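Local coordinates for BAG family molecular chaperone regulator 2 (Arabidopsis thaliana, PDB 4HWD), which probably acts as a co-chaperone that binds the ATPase domain of HSP70/HSC70 through the BAG domain present here, regulating programmed cell death and stress responses, at residues A[13-18]-A[49-54]. Sequence-based numbering, arbitrary orientation.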
ATOM      1  N   SER A  13       7.886   3.238   2.843  1.00  9.88           N
ATOM      2  CA  SER A  13       8.139   1.840   2.543  1.00  9.61           C
ATOM      3  C   SER A  13       7.872   1.007   3.773  1.00  9.25           C
ATOM      4  O   SER A  13       7.333  -0.088   3.693  1.00  9.99           O
ATOM      5  CB  SER A  13       9.588   1.654   2.097  1.00 10.67           C
ATOM      6  OG  SER A  13       9.812   2.347   0.882  1.00 18.63           O
ATOM      7  N   PHE A  14       8.272   1.540   4.917  1.00 14.63           N
ATOM      8  CA  PHE A  14       8.076   0.882   6.200  1.00 13.85           C
ATOM      9  C   PHE A  14       6.581   0.737   6.500  1.00 16.62           C
ATOM     10  O   PHE A  14       6.133  -0.318   6.942  1.00 17.29           O
ATOM     11  CB  PHE A  14       8.750   1.724   7.276  1.00 17.33           C
ATOM     12  CG  PHE A  14       8.458   1.285   8.678  1.00 25.74           C
ATOM     13  CD1 PHE A  14       9.253   0.327   9.302  1.00 28.72           C
ATOM     14  CD2 PHE A  14       7.418   1.877   9.404  1.00 28.20           C
ATOM     15  CE1 PHE A  14       9.022  -0.030  10.638  1.00 24.19           C
ATOM     16  CE2 PHE A  14       7.180   1.526  10.733  1.00 33.64           C
ATOM     17  CZ  PHE A  14       7.986   0.572  11.352  1.00 38.03           C
ATOM     18  N   GLN A  15       5.810   1.803   6.268  1.00 14.36           N
ATOM     19  CA  GLN A  15       4.369   1.762   6.537  1.00 14.29           C
ATOM     20  C   GLN A  15       3.658   0.889   5.500  1.00  9.79           C
ATOM     21  O   GLN A  15       2.727   0.161   5.824  1.00  7.18           O
ATOM     22  CB  GLN A  15       3.775   3.181   6.538  1.00 10.57           C
ATOM     23  CG  GLN A  15       2.365   3.266   7.130  1.00 11.04           C
ATOM     24  CD  GLN A  15       2.244   2.522   8.461  1.00  8.88           C
ATOM     25  OE1 GLN A  15       3.161   2.551   9.285  1.00 13.19           O
ATOM     26  NE2 GLN A  15       1.110   1.860   8.676  1.00  7.59           N
ATOM     27  N   VAL A  16       4.120   0.952   4.258  1.00  6.20           N
ATOM     28  CA  VAL A  16       3.547   0.156   3.186  1.00  6.79           C
ATOM     29  C   VAL A  16       3.654  -1.347   3.458  1.00 11.89           C
ATOM     30  O   VAL A  16       2.707  -2.096   3.179  1.00 10.06           O
ATOM     31  CB  VAL A  16       4.223   0.491   1.836  1.00  8.00           C
ATOM     32  CG1 VAL A  16       3.800  -0.504   0.757  1.00  5.94           C
ATOM     33  CG2 VAL A  16       3.860   1.896   1.429  1.00  7.45           C
ATOM     34  N   GLU A  17       4.783  -1.810   3.999  1.00 26.02           N
ATOM     35  CA  GLU A  17       4.902  -3.243   4.267  1.00 23.58           C
ATOM     36  C   GLU A  17       4.061  -3.658   5.462  1.00 22.94           C
ATOM     37  O   GLU A  17       3.677  -4.826   5.596  1.00 25.56           O
ATOM     38  CB  GLU A  17       6.362  -3.674   4.450  1.00 24.86           C
ATOM     39  CG  GLU A  17       7.148  -2.993   5.542  1.00 35.12           C
ATOM     40  CD  GLU A  17       8.613  -3.411   5.514  1.00 47.99           C
ATOM     41  OE1 GLU A  17       9.188  -3.458   4.404  1.00 49.90           O
ATOM     42  OE2 GLU A  17       9.190  -3.686   6.590  1.00 40.95           O
ATOM     43  N   ARG A  18       3.765  -2.699   6.334  1.00 14.57           N
ATOM     44  CA  ARG A  18       2.917  -2.990   7.477  1.00 14.33           C
ATOM     45  C   ARG A  18       1.496  -3.106   6.916  1.00 12.16           C
ATOM     46  O   ARG A  18       0.706  -3.913   7.375  1.00 13.27           O
ATOM     47  CB  ARG A  18       3.006  -1.866   8.510  1.00 17.73           C
ATOM     48  CG  ARG A  18       4.407  -1.639   9.063  1.00 26.31           C
ATOM     49  CD  ARG A  18       4.413  -0.551  10.128  1.00 26.14           C
ATOM     50  NE  ARG A  18       3.589  -0.922  11.268  1.00 34.91           N
ATOM     51  CZ  ARG A  18       3.836  -1.960  12.061  1.00 56.50           C
ATOM     52  NH1 ARG A  18       4.894  -2.726  11.836  1.00 48.39           N
ATOM     53  NH2 ARG A  18       3.020  -2.244  13.071  1.00 51.99           N
ATOM     54  N   MET A  49      -3.993   4.230  -0.418  1.00 10.60           N
ATOM     55  CA  MET A  49      -4.053   5.402  -1.286  1.00 10.50           C
ATOM     56  C   MET A  49      -3.408   6.603  -0.608  1.00  8.70           C
ATOM     57  O   MET A  49      -2.740   7.411  -1.254  1.00  9.55           O
ATOM     58  CB  MET A  49      -5.510   5.727  -1.654  1.00 14.58           C
ATOM     59  CG  MET A  49      -6.198   4.682  -2.536  1.00 14.18           C
ATOM     60  SD  MET A  49      -5.387   4.463  -4.147  1.00 19.61           S
ATOM     61  CE  MET A  49      -5.816   6.023  -4.995  1.00 28.20           C
ATOM     62  N   ASN A  50      -3.603   6.721   0.698  1.00 14.51           N
ATOM     63  CA  ASN A  50      -3.001   7.830   1.434  1.00 12.95           C
ATOM     64  C   ASN A  50      -1.476   7.789   1.322  1.00 15.78           C
ATOM     65  O   ASN A  50      -0.832   8.828   1.217  1.00 15.37           O
ATOM     66  CB  ASN A  50      -3.385   7.777   2.903  1.00 15.17           C
ATOM     67  CG  ASN A  50      -2.822   8.949   3.677  1.00 21.11           C
ATOM     68  OD1 ASN A  50      -3.561   9.818   4.137  1.00 20.51           O
ATOM     69  ND2 ASN A  50      -1.504   8.985   3.813  1.00 16.07           N
ATOM     70  N   GLN A  51      -0.902   6.587   1.358  1.00  5.73           N
ATOM     71  CA  GLN A  51       0.546   6.434   1.242  1.00  7.62           C
ATOM     72  C   GLN A  51       0.967   6.780  -0.176  1.00  5.61           C
ATOM     73  O   GLN A  51       2.051   7.302  -0.403  1.00  6.20           O
ATOM     74  CB  GLN A  51       0.967   4.994   1.559  1.00  5.79           C
ATOM     75  CG  GLN A  51       0.907   4.612   3.022  1.00  8.02           C
ATOM     76  CD  GLN A  51       1.677   5.585   3.913  1.00  6.99           C
ATOM     77  OE1 GLN A  51       2.753   6.061   3.544  1.00  5.36           O
ATOM     78  NE2 GLN A  51       1.132   5.872   5.097  1.00  5.56           N
ATOM     79  N   LEU A  52       0.097   6.475  -1.132  1.00 15.19           N
ATOM     80  CA  LEU A  52       0.377   6.733  -2.536  1.00 19.54           C
ATOM     81  C   LEU A  52       0.426   8.233  -2.871  1.00 19.23           C
ATOM     82  O   LEU A  52       1.235   8.659  -3.698  1.00 23.16           O
ATOM     83  CB  LEU A  52      -0.664   6.012  -3.407  1.00 16.99           C
ATOM     84  CG  LEU A  52      -0.268   5.761  -4.865  1.00 24.01           C
ATOM     85  CD1 LEU A  52       1.081   5.070  -4.915  1.00 20.47           C
ATOM     86  CD2 LEU A  52      -1.331   4.917  -5.549  1.00 31.94           C
ATOM     87  N   VAL A  53      -0.436   9.033  -2.249  1.00 23.53           N
ATOM     88  CA  VAL A  53      -0.413  10.476  -2.492  1.00 30.64           C
ATOM     89  C   VAL A  53       0.832  11.042  -1.802  1.00 31.27           C
ATOM     90  O   VAL A  53       1.550  11.862  -2.376  1.00 35.25           O
ATOM     91  CB  VAL A  53      -1.674  11.203  -1.930  1.00 30.03           C
ATOM     92  CG1 VAL A  53      -2.939  10.608  -2.545  1.00 27.78           C
ATOM     93  CG2 VAL A  53      -1.716  11.115  -0.413  1.00 23.48           C
ATOM     94  N   LYS A  54       1.081  10.592  -0.570  1.00 25.96           N
ATOM     95  CA  LYS A  54       2.249  11.031   0.192  1.00 24.66           C
ATOM     96  C   LYS A  54       3.500  10.761  -0.619  1.00 26.64           C
ATOM     97  O   LYS A  54       4.397  11.601  -0.698  1.00 32.87           O
ATOM     98  CB  LYS A  54       2.346  10.287   1.526  1.00 18.63           C
ATOM     99  CG  LYS A  54       1.286  10.657   2.529  1.00 19.50           C
ATOM    100  CD  LYS A  54       1.657  10.130   3.897  1.00 20.91           C
ATOM    101  CE  LYS A  54       0.693  10.633   4.960  1.00 15.83           C
ATOM    102  NZ  LYS A  54       1.127  10.197   6.307  1.00 29.46           N
TER
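The amide nitrogen of Gln51, NE2, across this contact meets aliphatic carbon: it lies 3.5 Å from Gln15 CG, with Gln15 CB next at 4.0 Å. The two side chains cross at about a right angle, the amide of Gln51 resting against CB and CG of Gln15. The amide planes are turned 50° apart, and no hydrogen bond joins them. Gln15 reaches this position with CG swung opposite its backbone N (chi1 -166°); a bend at chi2 then carries its own amide away from Gln51. Deeper in the interface, Val16 CG2 packs alongside Gln51 CB at 4.2 Å, where the backbones come nearest, CA of Val16 to CA of Gln51 being 7.2 Å. Val16 also touches Gln71 on helix 63-89, while Gln51 extends its packing on helix 2-31 to Ile12 and Leu19. The contact thus joins the antiparallel helices 2-31 and 38-57 of the three-helix BAG domain. With an alanine at Gln51, Gln15 CG would probably lose its covering and a gap would open between the helices. A polar amide is thus laid on the methylenes of another glutamine, in van der Waals packing without a hydrogen bond between the segments.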